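Local coordinates for protein alpha-1,3-glucanase (Streptomyces thermodiastaticus, PDB 7C7D) that probably hydrolyses alpha-1,3-glucan from within its chains, as a thermostable glycoside hydrolase of family GH87, at residues 407-410 with 416-419; 474-479 with 485-490; 214-219 with 225-230; 210-215 with 245-250. All blocks are in the same frame, centred on the assembly; numbering follows the deposited sequence. Where two conformers were deposited one is given.

Contact 1 (407-410 with 416-419); sequences IAIY and TVKG
Where V417 meets I407 and I409 no flat group takes part from either segment, so there are no ring faces or edges to sort out; the contact is made by branched aliphatic side chains alone. V417 divides its two methyls between the isoleucines. With CG1 anti to the backbone N (chi1 176°), this methyl goes to I407 and CG2 goes to I409. I407 and V417 meet tip to tip, the straight arm of the isoleucine bringing CD1 to 3.8 Å from V417 CG1. I407 CG2 adds a looser touch on the same methyl, at 4.2 Å. I409 behaves differently. It and V417 slide past each other in opposite directions, I409 CG1 lying 3.8 Å from V417 CG2, and a bend at chi2 (-59°) folds CD1 back so that it too lies 3.9 Å from V417 CG2. The two strands run in nearly opposite directions on facing walls of a right-handed parallel beta-helix of the pectate lyase-like kind, and these three residues help fill its interior. An alanine in place of V417 would lack both methyls and is likely to open a gap between the walls, leaving I407 CD1 and the CG1-CD1 arm of I409 without their mate. F393, from the coil before, packs against both isoleucines, while I432 of the next coil touches V417.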
loop_
_atom_site.group_PDB
_atom_site.type_symbol
_atom_site.label_atom_id
_atom_site.label_comp_id
_atom_site.label_asym_id
_atom_site.label_seq_id
_atom_site.Cartn_x
_atom_site.Cartn_y
_atom_site.Cartn_z
ATOM N N ILE A 407 2.642 1.744 -6.325
ATOM C CA ILE A 407 2.839 0.502 -7.060
ATOM C C ILE A 407 4.130 0.620 -7.857
ATOM O O ILE A 407 4.333 1.612 -8.566
ATOM C CB ILE A 407 1.660 0.191 -8.002
ATOM C CG1 ILE A 407 0.418 -0.142 -7.178
ATOM C CG2 ILE A 407 2.036 -0.928 -8.972
ATOM C CD1 ILE A 407 -0.845 -0.416 -7.988
ATOM N N ALA A 408 4.996 -0.388 -7.743
ATOM C CA ALA A 408 6.243 -0.424 -8.498
ATOM C C ALA A 408 6.334 -1.735 -9.258
ATOM O O ALA A 408 6.242 -2.815 -8.660
ATOM C CB ALA A 408 7.452 -0.292 -7.570
ATOM N N ILE A 409 6.531 -1.641 -10.570
ATOM C CA ILE A 409 6.761 -2.798 -11.422
ATOM C C ILE A 409 8.198 -2.713 -11.910
ATOM O O ILE A 409 8.520 -1.877 -12.762
ATOM C CB ILE A 409 5.796 -2.829 -12.615
ATOM C CG1 ILE A 409 4.337 -2.666 -12.153
ATOM C CG2 ILE A 409 6.022 -4.092 -13.443
ATOM C CD1 ILE A 409 3.850 -3.722 -11.180
ATOM N N TYR A 410 9.068 -3.572 -11.377
ATOM C CA TYR A 410 10.467 -3.626 -11.799
ATOM C C TYR A 410 10.619 -4.853 -12.691
ATOM O O TYR A 410 10.693 -5.984 -12.203
ATOM C CB TYR A 410 11.407 -3.707 -10.600
ATOM C CG TYR A 410 11.214 -2.639 -9.551
ATOM C CD1 TYR A 410 11.632 -1.325 -9.756
ATOM C CD2 TYR A 410 10.637 -2.962 -8.330
ATOM C CE1 TYR A 410 11.447 -0.352 -8.759
ATOM C CE2 TYR A 410 10.457 -2.020 -7.344
ATOM C CZ TYR A 410 10.861 -0.726 -7.553
ATOM O OH TYR A 410 10.663 0.187 -6.538
ATOM N N THR A 416 -0.243 -6.107 -15.786
ATOM C CA THR A 416 -1.359 -5.172 -15.776
ATOM C C THR A 416 -1.459 -4.479 -14.424
ATOM O O THR A 416 -1.435 -5.135 -13.376
ATOM C CB THR A 416 -2.662 -5.904 -16.103
ATOM O OG1 THR A 416 -2.575 -6.431 -17.432
ATOM C CG2 THR A 416 -3.855 -4.959 -16.029
ATOM N N VAL A 417 -1.587 -3.155 -14.458
ATOM C CA VAL A 417 -1.838 -2.330 -13.283
ATOM C C VAL A 417 -3.094 -1.539 -13.620
ATOM O O VAL A 417 -3.042 -0.607 -14.432
ATOM C CB VAL A 417 -0.649 -1.401 -12.985
ATOM C CG1 VAL A 417 -0.959 -0.479 -11.815
ATOM C CG2 VAL A 417 0.609 -2.213 -12.709
ATOM N N LYS A 418 -4.229 -1.915 -13.024
ATOM C CA LYS A 418 -5.528 -1.436 -13.494
ATOM C C LYS A 418 -6.444 -1.018 -12.352
ATOM O O LYS A 418 -6.623 -1.763 -11.389
ATOM C CB LYS A 418 -6.223 -2.522 -14.329
ATOM C CG LYS A 418 -7.635 -2.168 -14.777
ATOM C CD LYS A 418 -8.291 -3.326 -15.536
ATOM C CE LYS A 418 -8.669 -2.972 -16.963
ATOM N NZ LYS A 418 -8.651 -4.190 -17.824
ATOM N N GLY A 419 -7.055 0.158 -12.475
ATOM C CA GLY A 419 -8.138 0.510 -11.582
ATOM C C GLY A 419 -7.752 0.764 -10.147
ATOM O O GLY A 419 -8.614 0.685 -9.275
#

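Contact 2 (474-479 with 485-490)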
loop_
_atom_site.group_PDB
_atom_site.type_symbol
_atom_site.label_atom_id
_atom_site.label_comp_id
_atom_site.label_asym_id
_atom_site.label_seq_id
_atom_site.Cartn_x
_atom_site.Cartn_y
_atom_site.Cartn_z
ATOM N N LEU A 474 3.259 9.438 -12.072
ATOM C CA LEU A 474 3.410 8.178 -12.783
ATOM C C LEU A 474 4.702 8.280 -13.566
ATOM O O LEU A 474 4.868 9.207 -14.361
ATOM C CB LEU A 474 2.226 7.947 -13.735
ATOM C CG LEU A 474 2.078 6.578 -14.397
ATOM C CD1 LEU A 474 0.633 6.369 -14.815
ATOM C CD2 LEU A 474 3.005 6.424 -15.588
ATOM N N ARG A 475 5.622 7.348 -13.345
ATOM C CA ARG A 475 6.869 7.386 -14.091
ATOM C C ARG A 475 7.134 6.090 -14.838
ATOM O O ARG A 475 6.781 4.996 -14.384
ATOM C CB ARG A 475 8.077 7.781 -13.233
ATOM C CG ARG A 475 8.680 6.690 -12.387
ATOM C CD ARG A 475 9.966 7.216 -11.725
ATOM N NE ARG A 475 10.686 6.147 -11.042
ATOM C CZ ARG A 475 10.388 5.716 -9.824
ATOM N NH1 ARG A 475 9.410 6.280 -9.123
ATOM N NH2 ARG A 475 11.084 4.714 -9.298
ATOM N N VAL A 476 7.750 6.250 -16.009
ATOM C CA VAL A 476 8.370 5.166 -16.759
ATOM C C VAL A 476 9.867 5.423 -16.713
ATOM O O VAL A 476 10.328 6.508 -17.094
ATOM C CB VAL A 476 7.856 5.087 -18.205
ATOM C CG1 VAL A 476 8.513 3.918 -18.933
ATOM C CG2 VAL A 476 6.338 4.953 -18.225
ATOM N N ASP A 477 10.624 4.436 -16.229
ATOM C CA ASP A 477 12.002 4.644 -15.789
ATOM C C ASP A 477 12.905 3.590 -16.427
ATOM O O ASP A 477 12.932 2.434 -15.995
ATOM C CB ASP A 477 12.029 4.566 -14.268
ATOM C CG ASP A 477 13.327 5.058 -13.657
ATOM O OD1 ASP A 477 14.352 5.149 -14.370
ATOM O OD2 ASP A 477 13.314 5.335 -12.428
ATOM N N SER A 478 13.663 3.990 -17.448
ATOM C CA SER A 478 14.578 3.089 -18.151
ATOM C C SER A 478 15.925 3.001 -17.420
ATOM O O SER A 478 16.996 3.248 -17.979
ATOM C CB SER A 478 14.769 3.598 -19.571
ATOM O OG SER A 478 15.205 4.946 -19.524
ATOM N N TYR A 479 15.860 2.615 -16.142
ATOM C CA TYR A 479 16.984 2.848 -15.236
ATOM C C TYR A 479 18.236 2.084 -15.666
ATOM O O TYR A 479 19.296 2.681 -15.892
ATOM C CB TYR A 479 16.562 2.503 -13.808
ATOM C CG TYR A 479 17.514 2.983 -12.733
ATOM C CD1 TYR A 479 18.775 2.412 -12.579
ATOM C CD2 TYR A 479 17.145 3.995 -11.855
ATOM C CE1 TYR A 479 19.643 2.844 -11.600
ATOM C CE2 TYR A 479 18.012 4.430 -10.862
ATOM C CZ TYR A 479 19.260 3.850 -10.746
ATOM O OH TYR A 479 20.144 4.261 -9.771
ATOM N N ALA A 485 9.529 -3.260 -23.776
ATOM C CA ALA A 485 8.113 -3.571 -23.795
ATOM C C ALA A 485 7.347 -2.412 -24.421
ATOM O O ALA A 485 7.856 -1.299 -24.560
ATOM C CB ALA A 485 7.611 -3.786 -22.367
ATOM N N ARG A 486 6.113 -2.693 -24.814
ATOM C CA ARG A 486 5.141 -1.642 -25.076
ATOM C C ARG A 486 4.493 -1.257 -23.752
ATOM O O ARG A 486 4.103 -2.130 -22.971
ATOM C CB ARG A 486 4.091 -2.191 -26.039
ATOM C CG ARG A 486 2.918 -1.301 -26.348
ATOM C CD ARG A 486 1.888 -2.125 -27.109
ATOM N NE ARG A 486 0.724 -1.347 -27.510
ATOM C CZ ARG A 486 0.443 -1.033 -28.768
ATOM N NH1 ARG A 486 1.245 -1.435 -29.745
ATOM N NH2 ARG A 486 -0.641 -0.323 -29.050
ATOM N N VAL A 487 4.400 0.038 -23.476
ATOM C CA VAL A 487 3.793 0.519 -22.238
ATOM C C VAL A 487 2.606 1.384 -22.628
ATOM O O VAL A 487 2.774 2.440 -23.256
ATOM C CB VAL A 487 4.789 1.286 -21.358
ATOM C CG1 VAL A 487 4.118 1.733 -20.074
ATOM C CG2 VAL A 487 6.016 0.425 -21.059
ATOM N N ASP A 488 1.405 0.924 -22.281
ATOM C CA ASP A 488 0.153 1.581 -22.651
ATOM C C ASP A 488 -0.483 2.143 -21.390
ATOM O O ASP A 488 -0.937 1.381 -20.530
ATOM C CB ASP A 488 -0.793 0.584 -23.315
ATOM C CG ASP A 488 -0.257 0.055 -24.615
ATOM O OD1 ASP A 488 0.279 0.850 -25.405
ATOM O OD2 ASP A 488 -0.390 -1.159 -24.859
ATOM N N ILE A 489 -0.524 3.467 -21.289
ATOM C CA ILE A 489 -0.998 4.162 -20.099
ATOM C C ILE A 489 -2.303 4.847 -20.479
ATOM O O ILE A 489 -2.301 5.873 -21.170
ATOM C CB ILE A 489 0.045 5.160 -19.581
ATOM C CG1 ILE A 489 1.369 4.447 -19.282
ATOM C CG2 ILE A 489 -0.473 5.889 -18.356
ATOM C CD1 ILE A 489 2.573 5.366 -19.239
ATOM N N THR A 490 -3.418 4.284 -20.024
ATOM C CA THR A 490 -4.729 4.698 -20.502
ATOM C C THR A 490 -5.660 5.038 -19.351
ATOM O O THR A 490 -5.602 4.435 -18.279
ATOM C CB THR A 490 -5.391 3.605 -21.355
ATOM O OG1 THR A 490 -5.451 2.391 -20.599
ATOM C CG2 THR A 490 -4.603 3.353 -22.616
#
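L474 and I489 pass alongside each other in opposite directions, and the overlap gives two methyl pairs. The leucine CG stands anti to the backbone N (chi1 -170°), and its branches part over the isoleucine: L474 CD1 lies 3.7 Å from I489 CG2, and L474 CD2 lies 3.8 Å from I489 CD1. V476 also slides past I489, its CG2 coming to 3.9 Å from I489 CD1, so that one isoleucine methyl lies against both L474 and V476. The same V476 CG2 reaches V487 CG1 more loosely, at 4.3 Å. Strands 474-477 and 486-490 are nearly antiparallel, at 173°, with axes 10.4 Å apart; that is too far for backbone bonding and right for two walls of a beta-helix coil facing across its core. F502, V517 and V519 of the following coil continue the apolar filling around I489, and L474 also packs on V452 and L457 of the coil before.

The charged residues point the other way. R475 NE donates to D477 OD2 over 3.1 Å, nearly in its own guanidinium plane and on the anti side of the carboxylate, while R475 NH1 is hydrogen-bonded to S430 and N405. On the far wall R486 NE donates to D488 OD2 at 2.9 Å, using the syn lone pair of that oxygen, with only a weak bond to OD1. No polar bond crosses between the two segments, which implies that van der Waals packing and the hydrophobic effect join these walls, with the ion pairs kept to their outer sides.

Contact 3 (214-219 with 225-230)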
loop_
_atom_site.group_PDB
_atom_site.type_symbol
_atom_site.label_atom_id
_atom_site.label_comp_id
_atom_site.label_asym_id
_atom_site.label_seq_id
_atom_site.Cartn_x
_atom_site.Cartn_y
_atom_site.Cartn_z
ATOM N N LYS A 214 -6.842 -29.411 18.698
ATOM C CA LYS A 214 -5.466 -29.874 18.631
ATOM C C LYS A 214 -4.573 -29.188 19.654
ATOM O O LYS A 214 -3.345 -29.297 19.564
ATOM C CB LYS A 214 -4.906 -29.682 17.220
ATOM C CG LYS A 214 -5.656 -30.458 16.152
ATOM C CD LYS A 214 -5.440 -31.954 16.311
ATOM C CE LYS A 214 -6.204 -32.741 15.264
ATOM N NZ LYS A 214 -5.901 -34.199 15.364
ATOM N N GLY A 215 -5.155 -28.478 20.612
ATOM C CA GLY A 215 -4.400 -27.909 21.705
ATOM C C GLY A 215 -4.073 -26.438 21.592
ATOM O O GLY A 215 -3.310 -25.932 22.420
ATOM N N ALA A 216 -4.614 -25.735 20.602
ATOM C CA ALA A 216 -4.352 -24.307 20.491
ATOM C C ALA A 216 -4.996 -23.570 21.656
ATOM O O ALA A 216 -6.074 -23.944 22.130
ATOM C CB ALA A 216 -4.896 -23.762 19.170
ATOM N N ASP A 217 -4.320 -22.519 22.125
ATOM C CA ASP A 217 -4.789 -21.744 23.263
ATOM C C ASP A 217 -5.405 -20.452 22.748
ATOM O O ASP A 217 -4.667 -19.527 22.376
ATOM C CB ASP A 217 -3.621 -21.440 24.206
ATOM C CG ASP A 217 -3.998 -20.483 25.327
ATOM O OD1 ASP A 217 -5.203 -20.254 25.563
ATOM O OD2 ASP A 217 -3.072 -19.952 25.973
ATOM N N PRO A 218 -6.734 -20.324 22.729
ATOM C CA PRO A 218 -7.361 -19.097 22.225
ATOM C C PRO A 218 -7.298 -17.924 23.189
ATOM O O PRO A 218 -7.845 -16.863 22.874
ATOM C CB PRO A 218 -8.813 -19.533 21.987
ATOM C CG PRO A 218 -9.048 -20.594 23.018
ATOM C CD PRO A 218 -7.725 -21.314 23.184
ATOM N N THR A 219 -6.665 -18.078 24.351
ATOM C CA THR A 219 -6.412 -16.941 25.224
ATOM C C THR A 219 -5.098 -16.244 24.903
ATOM O O THR A 219 -4.818 -15.188 25.479
ATOM C CB THR A 219 -6.439 -17.363 26.701
ATOM O OG1 THR A 219 -5.262 -18.123 27.010
ATOM C CG2 THR A 219 -7.677 -18.200 27.001
ATOM N N THR A 225 1.678 -22.795 17.791
ATOM C CA THR A 225 2.274 -23.210 16.522
ATOM C C THR A 225 2.079 -24.700 16.281
ATOM O O THR A 225 1.641 -25.113 15.199
ATOM C CB THR A 225 3.764 -22.858 16.477
ATOM O OG1 THR A 225 3.943 -21.459 16.719
ATOM C CG2 THR A 225 4.357 -23.205 15.110
ATOM N N GLN A 226 2.388 -25.526 17.285
ATOM C CA GLN A 226 2.300 -26.967 17.085
ATOM C C GLN A 226 0.866 -27.407 16.835
ATOM O O GLN A 226 0.618 -28.288 16.005
ATOM C CB GLN A 226 2.889 -27.702 18.285
ATOM C CG GLN A 226 3.012 -29.200 18.076
ATOM C CD GLN A 226 3.865 -29.553 16.871
ATOM O OE1 GLN A 226 4.875 -28.902 16.596
ATOM N NE2 GLN A 226 3.465 -30.593 16.148
ATOM N N ALA A 227 -0.094 -26.804 17.542
ATOM C CA ALA A 227 -1.496 -27.138 17.318
ATOM C C ALA A 227 -1.926 -26.812 15.894
ATOM O O ALA A 227 -2.630 -27.603 15.255
ATOM C CB ALA A 227 -2.385 -26.404 18.321
ATOM N N PHE A 228 -1.525 -25.647 15.381
ATOM C CA PHE A 228 -1.860 -25.315 13.999
ATOM C C PHE A 228 -1.214 -26.303 13.040
ATOM O O PHE A 228 -1.842 -26.755 12.076
ATOM C CB PHE A 228 -1.406 -23.893 13.670
ATOM C CG PHE A 228 -2.394 -22.825 14.053
ATOM C CD1 PHE A 228 -2.896 -22.744 15.345
ATOM C CD2 PHE A 228 -2.816 -21.890 13.117
ATOM C CE1 PHE A 228 -3.803 -21.753 15.691
ATOM C CE2 PHE A 228 -3.723 -20.904 13.458
ATOM C CZ PHE A 228 -4.218 -20.832 14.743
ATOM N N ARG A 229 0.047 -26.648 13.296
ATOM C CA ARG A 229 0.745 -27.645 12.494
ATOM C C ARG A 229 -0.001 -28.975 12.515
ATOM O O ARG A 229 -0.203 -29.605 11.469
ATOM C CB ARG A 229 2.150 -27.792 13.069
ATOM C CG ARG A 229 3.165 -28.545 12.261
ATOM C CD ARG A 229 4.497 -28.363 12.973
ATOM N NE ARG A 229 5.583 -29.139 12.399
ATOM C CZ ARG A 229 6.685 -29.453 13.071
ATOM N NH1 ARG A 229 6.823 -29.059 14.330
ATOM N NH2 ARG A 229 7.641 -30.162 12.490
ATOM N N ASP A 230 -0.431 -29.409 13.703
ATOM C CA ASP A 230 -1.154 -30.674 13.820
ATOM C C ASP A 230 -2.499 -30.617 13.105
ATOM O O ASP A 230 -2.916 -31.597 12.477
ATOM C CB ASP A 230 -1.354 -31.031 15.294
ATOM C CG ASP A 230 -0.056 -31.391 15.996
ATOM O OD1 ASP A 230 0.939 -31.696 15.307
ATOM O OD2 ASP A 230 -0.037 -31.377 17.244
HETATM O O HOH W 1 -0.762 -29.756 19.470
#
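The methyl of A227 presses into the backbone of the 214-219 loop: A227 CB lies 3.3 Å from K214 O and an equal 3.3 Å from A216 N. It also meets A216 CB at 3.7 Å, and that methyl in turn sits at the edge of the F228 ring, near its plane, 4.2 Å from F228 CE1. K214 begins by leaning on the helix, CB against the carbonyl of A227, but a bend at chi2 (-68°) carries the rest of the chain off, and its ammonium does not touch D230.

A water makes the polar link. It donates to K214 O at 2.6 Å and to D230 OD2 at 2.8 Å, bridging loop and helix beside the A227 methyl. Behind it, Q226 NE2 gives a 2.9 Å hydrogen bond to D230 OD1, coming from above the carboxylate plane, and Q226 OE1 accepts from R229 NH1 in the carbonyl plane, on a lone pair. Further along the loop, D217 OD1 accepts from the T219 backbone N, an Asx turn, and also from the T219 hydroxyl, and the D217 backbone N is bonded to S224 OG. The loop is thus tied down just ahead of helix 225-234, which lies at the N-terminal end of the beta-helix, as a capping helix does in this fold.

Each D230 oxygen has a partner, which should restrain rotation of the carboxylate and keep the water in place; any attraction between the K214 and D230 charges is probably weak, so the A227 and A216 methyls, the base of the K214 chain and the water bridge probably do most of the joining.

Contact 4 (210-215 with 245-250)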
loop_
_atom_site.group_PDB
_atom_site.type_symbol
_atom_site.label_atom_id
_atom_site.label_comp_id
_atom_site.label_asym_id
_atom_site.label_seq_id
_atom_site.Cartn_x
_atom_site.Cartn_y
_atom_site.Cartn_z
ATOM N N SER A 210 -10.839 -28.125 14.146
ATOM C CA SER A 210 -10.566 -26.923 14.924
ATOM C C SER A 210 -9.169 -26.973 15.531
ATOM O O SER A 210 -8.743 -28.009 16.054
ATOM C CB SER A 210 -11.599 -26.774 16.040
ATOM O OG SER A 210 -11.259 -25.697 16.896
ATOM N N VAL A 211 -8.462 -25.837 15.473
ATOM C CA VAL A 211 -7.143 -25.753 16.097
ATOM C C VAL A 211 -7.229 -25.951 17.604
ATOM O O VAL A 211 -6.283 -26.449 18.222
ATOM C CB VAL A 211 -6.419 -24.437 15.736
ATOM C CG1 VAL A 211 -6.133 -24.370 14.256
ATOM C CG2 VAL A 211 -7.225 -23.231 16.184
ATOM N N THR A 212 -8.343 -25.553 18.227
ATOM C CA THR A 212 -8.461 -25.732 19.671
ATOM C C THR A 212 -8.600 -27.200 20.045
ATOM O O THR A 212 -8.198 -27.599 21.143
ATOM C CB THR A 212 -9.610 -24.895 20.237
ATOM O OG1 THR A 212 -10.831 -25.220 19.562
ATOM C CG2 THR A 212 -9.313 -23.411 20.069
ATOM N N ASP A 213 -9.150 -28.021 19.148
ATOM C CA ASP A 213 -9.189 -29.456 19.392
ATOM C C ASP A 213 -7.803 -30.083 19.327
ATOM O O ASP A 213 -7.606 -31.181 19.857
ATOM C CB ASP A 213 -10.130 -30.139 18.397
ATOM C CG ASP A 213 -11.590 -29.800 18.644
ATOM O OD1 ASP A 213 -11.897 -29.223 19.709
ATOM O OD2 ASP A 213 -12.430 -30.115 17.776
ATOM N N LYS A 214 -6.842 -29.411 18.698
ATOM C CA LYS A 214 -5.466 -29.874 18.631
ATOM C C LYS A 214 -4.573 -29.188 19.654
ATOM O O LYS A 214 -3.345 -29.297 19.564
ATOM C CB LYS A 214 -4.906 -29.682 17.220
ATOM C CG LYS A 214 -5.656 -30.458 16.152
ATOM C CD LYS A 214 -5.440 -31.954 16.311
ATOM C CE LYS A 214 -6.204 -32.741 15.264
ATOM N NZ LYS A 214 -5.901 -34.199 15.364
ATOM N N GLY A 215 -5.155 -28.478 20.612
ATOM C CA GLY A 215 -4.400 -27.909 21.705
ATOM C C GLY A 215 -4.073 -26.438 21.592
ATOM O O GLY A 215 -3.310 -25.932 22.420
ATOM N N GLY A 245 -10.747 -15.869 18.994
ATOM C CA GLY A 245 -9.757 -15.908 20.048
ATOM C C GLY A 245 -8.484 -15.223 19.606
ATOM O O GLY A 245 -8.402 -14.650 18.520
ATOM N N ASP A 246 -7.487 -15.296 20.484
ATOM C CA ASP A 246 -6.155 -14.769 20.227
ATOM C C ASP A 246 -5.171 -15.921 20.335
ATOM O O ASP A 246 -5.171 -16.643 21.337
ATOM C CB ASP A 246 -5.793 -13.686 21.247
ATOM C CG ASP A 246 -6.597 -12.414 21.055
ATOM O OD1 ASP A 246 -6.223 -11.581 20.200
ATOM O OD2 ASP A 246 -7.613 -12.246 21.761
ATOM N N TYR A 247 -4.341 -16.102 19.313
ATOM C CA TYR A 247 -3.456 -17.256 19.227
ATOM C C TYR A 247 -2.037 -16.782 18.996
ATOM O O TYR A 247 -1.751 -16.152 17.977
ATOM C CB TYR A 247 -3.862 -18.161 18.064
ATOM C CG TYR A 247 -5.278 -18.644 18.152
ATOM C CD1 TYR A 247 -6.327 -17.886 17.643
ATOM C CD2 TYR A 247 -5.572 -19.863 18.749
ATOM C CE1 TYR A 247 -7.631 -18.327 17.731
ATOM C CE2 TYR A 247 -6.868 -20.314 18.840
ATOM C CZ TYR A 247 -7.897 -19.544 18.327
ATOM O OH TYR A 247 -9.188 -20.005 18.419
ATOM N N ARG A 248 -1.142 -17.101 19.918
ATOM C CA ARG A 248 0.272 -16.810 19.730
ATOM C C ARG A 248 0.876 -17.890 18.840
ATOM O O ARG A 248 0.758 -19.082 19.143
ATOM C CB ARG A 248 0.979 -16.778 21.082
ATOM C CG ARG A 248 2.480 -16.536 20.999
ATOM C CD ARG A 248 3.015 -15.946 22.298
ATOM N NE ARG A 248 3.011 -16.917 23.389
ATOM C CZ ARG A 248 3.981 -17.798 23.610
ATOM N NH1 ARG A 248 5.043 -17.839 22.816
ATOM N NH2 ARG A 248 3.890 -18.643 24.628
ATOM N N ILE A 249 1.504 -17.478 17.741
ATOM C CA ILE A 249 2.194 -18.385 16.824
ATOM C C ILE A 249 3.618 -17.862 16.667
ATOM O O ILE A 249 3.859 -16.939 15.883
ATOM C CB ILE A 249 1.491 -18.483 15.463
ATOM C CG1 ILE A 249 0.042 -18.943 15.635
ATOM C CG2 ILE A 249 2.258 -19.409 14.523
ATOM C CD1 ILE A 249 -0.099 -20.427 15.869
ATOM N N THR A 250 4.569 -18.432 17.413
ATOM C CA THR A 250 5.959 -18.044 17.206
ATOM C C THR A 250 6.385 -18.355 15.780
ATOM O O THR A 250 7.081 -17.556 15.143
ATOM C CB THR A 250 6.884 -18.739 18.207
ATOM O OG1 THR A 250 6.723 -20.161 18.111
ATOM C CG2 THR A 250 6.576 -18.285 19.614
#
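T212, whose methyl touches Y247, has its hydroxyl turned away to S210: the hydroxyl oxygens of the pair, T212 OG1 and S210 OG, are 2.7 Å apart in a hydrogen bond that either could donate. This lies in the short helix-like turn that follows strand 209-210 near the N-terminal end of the parallel beta-helix, and Y247, on strand 245-248, projects against that turn. With T212 OG1 in the crowded position between N and carbonyl carbon (chi1 56°), CG2 is left to face the tyrosine. It comes in at the ring edge, near the ring plane, 3.8 Å from Y247 OH and 4.1 Å from Y247 CE2, the two side chains crossing at about a right angle. V211 approaches on a slant, its CG2 4.0 Å from the same Y247 CE2, so one ring carbon meets both methyls.

The turn is held by its own backbone, K214 N donating to V211 O at 3.1 Å, with weaker bonds on either side, from D213 N to S210 O and from G215 N to T212 O. Around it, F228 and V240 pack on V211, while A216, P218 and I242 pack on Y247, burying the ring. T212 offers Y247 only a methyl; Y247 OH is hydrogen-bonded instead to the backbone oxygen P243 O.

From the N terminus, contact 4 opens first, at 210-215, and closes only at 245-250, once the chain has run through helix 225-234 and strand 238-242. Contact 3 falls wholly within that span: it shares K214 and G215 with contact 4 and closes the short loop leading into the helix. Their centres are about 3 Å apart, and together they join turn, helix and strand at the N-terminal end of the beta-helix. Contacts 1 and 2 follow in series, each closing a tight loop between facing walls of a single coil. Their centres lie about 10 Å apart without touching, and contact 2 is about 48 Å from contact 3, centre to centre.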